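Local coordinates for gamma-glutamyltranspeptidase (Klebsiella pneumoniae subsp. pneumoniae, PDB 5HFT), which converts oxamate to oxalate in the uric acid degradation pathway and belongs to the gamma-glutamyltransferase family, at residues A[124-136]-A[244-258]. Numbering follows the deposited sequence.
Sequences ALTVAGTVSGWVE and MPITLGDLQAHRARR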
loop_
_atom_site.group_PDB
_atom_site.type_symbol
_atom_site.label_atom_id
_atom_site.label_comp_id
_atom_site.label_asym_id
_atom_site.label_seq_id
_atom_site.Cartn_x
_atom_site.Cartn_y
_atom_site.Cartn_z
ATOM N N ALA A 124 -2.956 -18.593 -5.639
ATOM C CA ALA A 124 -3.458 -18.010 -4.402
ATOM C C ALA A 124 -2.926 -18.779 -3.196
ATOM O O ALA A 124 -3.691 -19.288 -2.368
ATOM C CB ALA A 124 -4.983 -18.001 -4.412
ATOM N N LEU A 125 -1.586 -18.831 -3.106
ATOM C CA LEU A 125 -0.859 -19.711 -2.195
ATOM C C LEU A 125 -0.385 -19.046 -0.891
ATOM O O LEU A 125 -0.100 -19.771 0.072
ATOM C CB LEU A 125 0.355 -20.316 -2.919
ATOM C CG LEU A 125 1.642 -19.486 -3.061
ATOM C CD1 LEU A 125 2.740 -20.297 -3.735
ATOM C CD2 LEU A 125 1.415 -18.166 -3.809
ATOM N N THR A 126 -0.280 -17.710 -0.810
ATOM C CA THR A 126 0.091 -17.054 0.446
ATOM C C THR A 126 -1.127 -16.445 1.127
ATOM O O THR A 126 -2.126 -16.111 0.479
ATOM C CB THR A 126 1.133 -15.953 0.265
ATOM O OG1 THR A 126 0.538 -14.860 -0.436
ATOM C CG2 THR A 126 2.371 -16.446 -0.471
ATOM N N VAL A 127 -1.028 -16.322 2.450
ATOM C CA VAL A 127 -2.098 -15.785 3.292
ATOM C C VAL A 127 -2.275 -14.277 3.060
ATOM O O VAL A 127 -1.357 -13.576 2.616
ATOM C CB VAL A 127 -1.763 -16.101 4.764
ATOM C CG1 VAL A 127 -2.731 -15.426 5.749
ATOM C CG2 VAL A 127 -1.711 -17.596 4.986
ATOM N N ALA A 128 -3.486 -13.777 3.319
ATOM C CA ALA A 128 -3.832 -12.377 3.109
ATOM C C ALA A 128 -3.673 -11.595 4.414
ATOM O O ALA A 128 -4.317 -11.915 5.419
ATOM C CB ALA A 128 -5.260 -12.271 2.582
ATOM N N GLY A 129 -2.842 -10.554 4.398
ATOM C CA GLY A 129 -2.455 -9.923 5.645
ATOM C C GLY A 129 -3.120 -8.634 6.103
ATOM O O GLY A 129 -3.152 -8.394 7.314
ATOM N N THR A 130 -3.645 -7.801 5.184
ATOM C CA THR A 130 -4.088 -6.456 5.558
ATOM C C THR A 130 -4.940 -6.471 6.808
ATOM O O THR A 130 -4.742 -5.660 7.719
ATOM C CB THR A 130 -4.907 -5.768 4.460
ATOM O OG1 THR A 130 -5.759 -6.692 3.747
ATOM C CG2 THR A 130 -4.048 -4.965 3.542
ATOM N N VAL A 131 -5.908 -7.380 6.865
ATOM C CA VAL A 131 -6.855 -7.338 7.969
ATOM C C VAL A 131 -6.119 -7.494 9.280
ATOM O O VAL A 131 -6.439 -6.820 10.266
ATOM C CB VAL A 131 -7.942 -8.407 7.786
ATOM C CG1 VAL A 131 -8.963 -8.334 8.920
ATOM C CG2 VAL A 131 -8.615 -8.208 6.439
ATOM N N SER A 132 -5.079 -8.336 9.294
ATOM C CA SER A 132 -4.201 -8.391 10.461
ATOM C C SER A 132 -3.463 -7.067 10.675
ATOM O O SER A 132 -3.191 -6.687 11.816
ATOM C CB SER A 132 -3.225 -9.571 10.340
ATOM O OG SER A 132 -2.245 -9.376 9.336
ATOM N N GLY A 133 -3.178 -6.322 9.608
ATOM C CA GLY A 133 -2.620 -5.003 9.803
ATOM C C GLY A 133 -3.623 -4.081 10.457
ATOM O O GLY A 133 -3.283 -3.325 11.363
ATOM N N TRP A 134 -4.882 -4.153 10.036
ATOM C CA TRP A 134 -5.884 -3.316 10.683
ATOM C C TRP A 134 -6.012 -3.667 12.161
ATOM O O TRP A 134 -6.053 -2.772 13.008
ATOM C CB TRP A 134 -7.245 -3.452 9.997
ATOM C CG TRP A 134 -7.253 -3.326 8.498
ATOM C CD1 TRP A 134 -6.216 -2.967 7.673
ATOM C CD2 TRP A 134 -8.346 -3.645 7.647
ATOM N NE1 TRP A 134 -6.616 -3.013 6.357
ATOM C CE2 TRP A 134 -7.923 -3.429 6.317
ATOM C CE3 TRP A 134 -9.649 -4.089 7.877
ATOM C CZ2 TRP A 134 -8.766 -3.640 5.232
ATOM C CZ3 TRP A 134 -10.482 -4.282 6.799
ATOM C CH2 TRP A 134 -10.039 -4.064 5.498
ATOM N N VAL A 135 -6.040 -4.962 12.495
ATOM C CA VAL A 135 -6.252 -5.342 13.892
ATOM C C VAL A 135 -5.079 -4.880 14.742
ATOM O O VAL A 135 -5.274 -4.400 15.864
ATOM C CB VAL A 135 -6.516 -6.861 14.049
ATOM C CG1 VAL A 135 -5.349 -7.697 13.619
ATOM C CG2 VAL A 135 -6.830 -7.200 15.495
ATOM N N GLU A 136 -3.852 -4.971 14.208
ATOM C CA GLU A 136 -2.667 -4.555 14.963
ATOM C C GLU A 136 -2.589 -3.033 15.108
ATOM O O GLU A 136 -2.328 -2.514 16.201
ATOM C CB GLU A 136 -1.397 -5.091 14.299
ATOM C CG GLU A 136 -0.130 -4.410 14.827
ATOM C CD GLU A 136 0.530 -5.179 15.949
ATOM O OE1 GLU A 136 0.203 -6.378 16.099
ATOM O OE2 GLU A 136 1.382 -4.602 16.665
ATOM N N MET A 244 -7.084 -24.747 -2.876
ATOM C CA MET A 244 -6.063 -23.764 -2.565
ATOM C C MET A 244 -5.108 -24.317 -1.506
ATOM O O MET A 244 -5.552 -24.943 -0.538
ATOM C CB MET A 244 -6.704 -22.476 -2.055
ATOM C CG MET A 244 -6.929 -21.387 -3.091
ATOM S SD MET A 244 -7.212 -19.810 -2.239
ATOM C CE MET A 244 -8.920 -20.000 -1.810
ATOM N N PRO A 245 -3.797 -24.084 -1.642
ATOM C CA PRO A 245 -2.833 -24.669 -0.704
ATOM C C PRO A 245 -2.780 -23.974 0.649
ATOM O O PRO A 245 -1.687 -23.740 1.164
ATOM C CB PRO A 245 -1.505 -24.528 -1.455
ATOM C CG PRO A 245 -1.681 -23.313 -2.266
ATOM C CD PRO A 245 -3.127 -23.239 -2.648
ATOM N N ILE A 246 -3.927 -23.628 1.229
ATOM C CA ILE A 246 -3.997 -22.885 2.481
ATOM C C ILE A 246 -4.966 -23.589 3.421
ATOM O O ILE A 246 -5.985 -24.128 2.980
ATOM C CB ILE A 246 -4.442 -21.417 2.249
ATOM C CG1 ILE A 246 -3.556 -20.732 1.220
ATOM C CG2 ILE A 246 -4.442 -20.591 3.556
ATOM C CD1 ILE A 246 -3.888 -19.267 1.053
ATOM N N THR A 247 -4.641 -23.602 4.712
ATOM C CA THR A 247 -5.454 -24.267 5.718
ATOM C C THR A 247 -5.955 -23.272 6.755
ATOM O O THR A 247 -5.487 -22.133 6.837
ATOM C CB THR A 247 -4.681 -25.382 6.428
ATOM O OG1 THR A 247 -3.478 -24.845 6.991
ATOM C CG2 THR A 247 -4.351 -26.508 5.469
ATOM N N LEU A 248 -6.952 -23.717 7.525
ATOM C CA LEU A 248 -7.411 -22.946 8.671
ATOM C C LEU A 248 -6.283 -22.712 9.653
ATOM O O LEU A 248 -6.197 -21.643 10.268
ATOM C CB LEU A 248 -8.555 -23.670 9.366
ATOM C CG LEU A 248 -9.212 -23.004 10.574
ATOM C CD1 LEU A 248 -9.824 -21.607 10.275
ATOM C CD2 LEU A 248 -10.253 -23.963 11.134
ATOM N N GLY A 249 -5.392 -23.696 9.800
ATOM C CA GLY A 249 -4.246 -23.499 10.668
ATOM C C GLY A 249 -3.409 -22.321 10.216
ATOM O O GLY A 249 -2.971 -21.504 11.035
ATOM N N ASP A 250 -3.244 -22.175 8.897
ATOM C CA ASP A 250 -2.442 -21.081 8.372
ATOM C C ASP A 250 -3.006 -19.731 8.807
ATOM O O ASP A 250 -2.256 -18.859 9.260
ATOM C CB ASP A 250 -2.375 -21.182 6.850
ATOM C CG ASP A 250 -1.452 -22.280 6.381
ATOM O OD1 ASP A 250 -0.370 -22.413 6.989
ATOM O OD2 ASP A 250 -1.782 -22.983 5.389
ATOM N N LEU A 251 -4.335 -19.572 8.735
ATOM C CA LEU A 251 -4.994 -18.329 9.148
ATOM C C LEU A 251 -4.841 -18.097 10.640
ATOM O O LEU A 251 -4.348 -17.050 11.069
ATOM C CB LEU A 251 -6.481 -18.358 8.780
ATOM C CG LEU A 251 -6.745 -18.497 7.286
ATOM C CD1 LEU A 251 -8.216 -18.689 7.001
ATOM C CD2 LEU A 251 -6.183 -17.273 6.583
ATOM N N GLN A 252 -5.275 -19.068 11.446
ATOM C CA GLN A 252 -5.211 -18.928 12.897
ATOM C C GLN A 252 -3.795 -18.615 13.386
ATOM O O GLN A 252 -3.626 -17.834 14.332
ATOM C CB GLN A 252 -5.738 -20.207 13.552
ATOM N N ALA A 253 -2.762 -19.175 12.731
ATOM C CA ALA A 253 -1.366 -18.992 13.141
ATOM C C ALA A 253 -0.763 -17.649 12.737
ATOM O O ALA A 253 0.461 -17.490 12.872
ATOM C CB ALA A 253 -0.477 -20.109 12.582
ATOM N N HIS A 254 -1.536 -16.707 12.200
ATOM C CA HIS A 254 -0.960 -15.586 11.468
ATOM C C HIS A 254 -1.169 -14.273 12.203
ATOM O O HIS A 254 -2.298 -13.921 12.554
ATOM C CB HIS A 254 -1.537 -15.487 10.060
ATOM C CG HIS A 254 -1.033 -14.299 9.307
ATOM N ND1 HIS A 254 -1.682 -13.083 9.306
ATOM C CD2 HIS A 254 0.081 -14.134 8.555
ATOM C CE1 HIS A 254 -0.997 -12.224 8.575
ATOM N NE2 HIS A 254 0.080 -12.834 8.108
ATOM N N ARG A 255 -0.079 -13.541 12.414
ATOM C CA ARG A 255 -0.128 -12.201 12.989
ATOM C C ARG A 255 0.625 -11.231 12.083
ATOM O O ARG A 255 1.563 -11.614 11.376
ATOM C CB ARG A 255 0.473 -12.156 14.428
ATOM C CG ARG A 255 -0.421 -12.716 15.541
ATOM C CD ARG A 255 -1.390 -11.627 16.083
ATOM N NE ARG A 255 -2.514 -12.197 16.840
ATOM C CZ ARG A 255 -3.625 -11.528 17.152
ATOM N NH1 ARG A 255 -3.773 -10.272 16.761
ATOM N NH2 ARG A 255 -4.610 -12.119 17.827
ATOM N N ALA A 256 0.189 -9.978 12.068
ATOM C CA ALA A 256 1.027 -8.961 11.445
ATOM C C ALA A 256 2.349 -8.872 12.201
ATOM O O ALA A 256 2.374 -8.870 13.436
ATOM C CB ALA A 256 0.329 -7.601 11.439
ATOM N N ARG A 257 3.442 -8.771 11.449
ATOM C CA ARG A 257 4.778 -8.606 11.997
ATOM C C ARG A 257 5.033 -7.146 12.352
ATOM O O ARG A 257 4.291 -6.245 11.955
ATOM C CB ARG A 257 5.818 -9.078 10.989
ATOM C CG ARG A 257 5.728 -10.549 10.672
ATOM C CD ARG A 257 6.192 -10.855 9.259
ATOM N NE ARG A 257 5.537 -12.062 8.771
ATOM C CZ ARG A 257 5.160 -12.256 7.509
ATOM N NH1 ARG A 257 5.369 -11.309 6.600
ATOM N NH2 ARG A 257 4.566 -13.394 7.152
ATOM N N ARG A 258 6.063 -6.909 13.159
ATOM C CA ARG A 258 6.460 -5.551 13.528
ATOM C C ARG A 258 7.960 -5.383 13.409
ATOM O O ARG A 258 8.656 -5.250 14.417
ATOM C CB ARG A 258 5.993 -5.198 14.937
ATOM C CG ARG A 258 4.493 -5.292 15.094
ATOM C CD ARG A 258 3.887 -3.924 14.999
ATOM N NE ARG A 258 4.591 -3.031 15.898
ATOM C CZ ARG A 258 4.150 -2.695 17.100
ATOM N NH1 ARG A 258 2.991 -3.179 17.546
ATOM N NH2 ARG A 258 4.883 -1.883 17.853
#
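OD2 of D250, a residue whose CB packs 4.1 Å from V127 CG2, accepts from two backbone amides, T247 N at 3.0 Å and S103 N from a loop outside the two segments. With D250 N bonded to T247 OG1 at 3.3 Å, this forms a capping box at the start of helix 248-252. The bond from T247 N reaches OD2 on its anti side, tilted from the carboxylate plane. By accepting from both amides, OD2 joins the helix start to the S103 loop.

V127 sits at the middle of the packing. CG1 lies anti to the backbone N (chi1 173°), which sends this methyl over one face of the H254 imidazole in a CH-pi contact, 4.2 Å from the ring centroid and 14° off its normal. The same methyl touches L251 CD2 at 4.0 Å. The edge of the imidazole is turned to S132 OG, and Y227 of helix 225-228 also meets the ring, its plane inclined by about 20°.

At the start of both segments, 124-125 runs beside 244-246: A124 CB rests on M244 SD, L125 CB meets P245 CG at 3.7 Å, and I246 CD1 approaches the carbonyl oxygens of A124 and T126. Beyond H254, 255-258 passes along helix 130-144. There E136 OE2 comes at the edge of the R258 guanidinium, near its plane, in a salt bridge to NH1 whose modelled length is doubtfully short, and A256 CB packs 3.7 Å from S132 O.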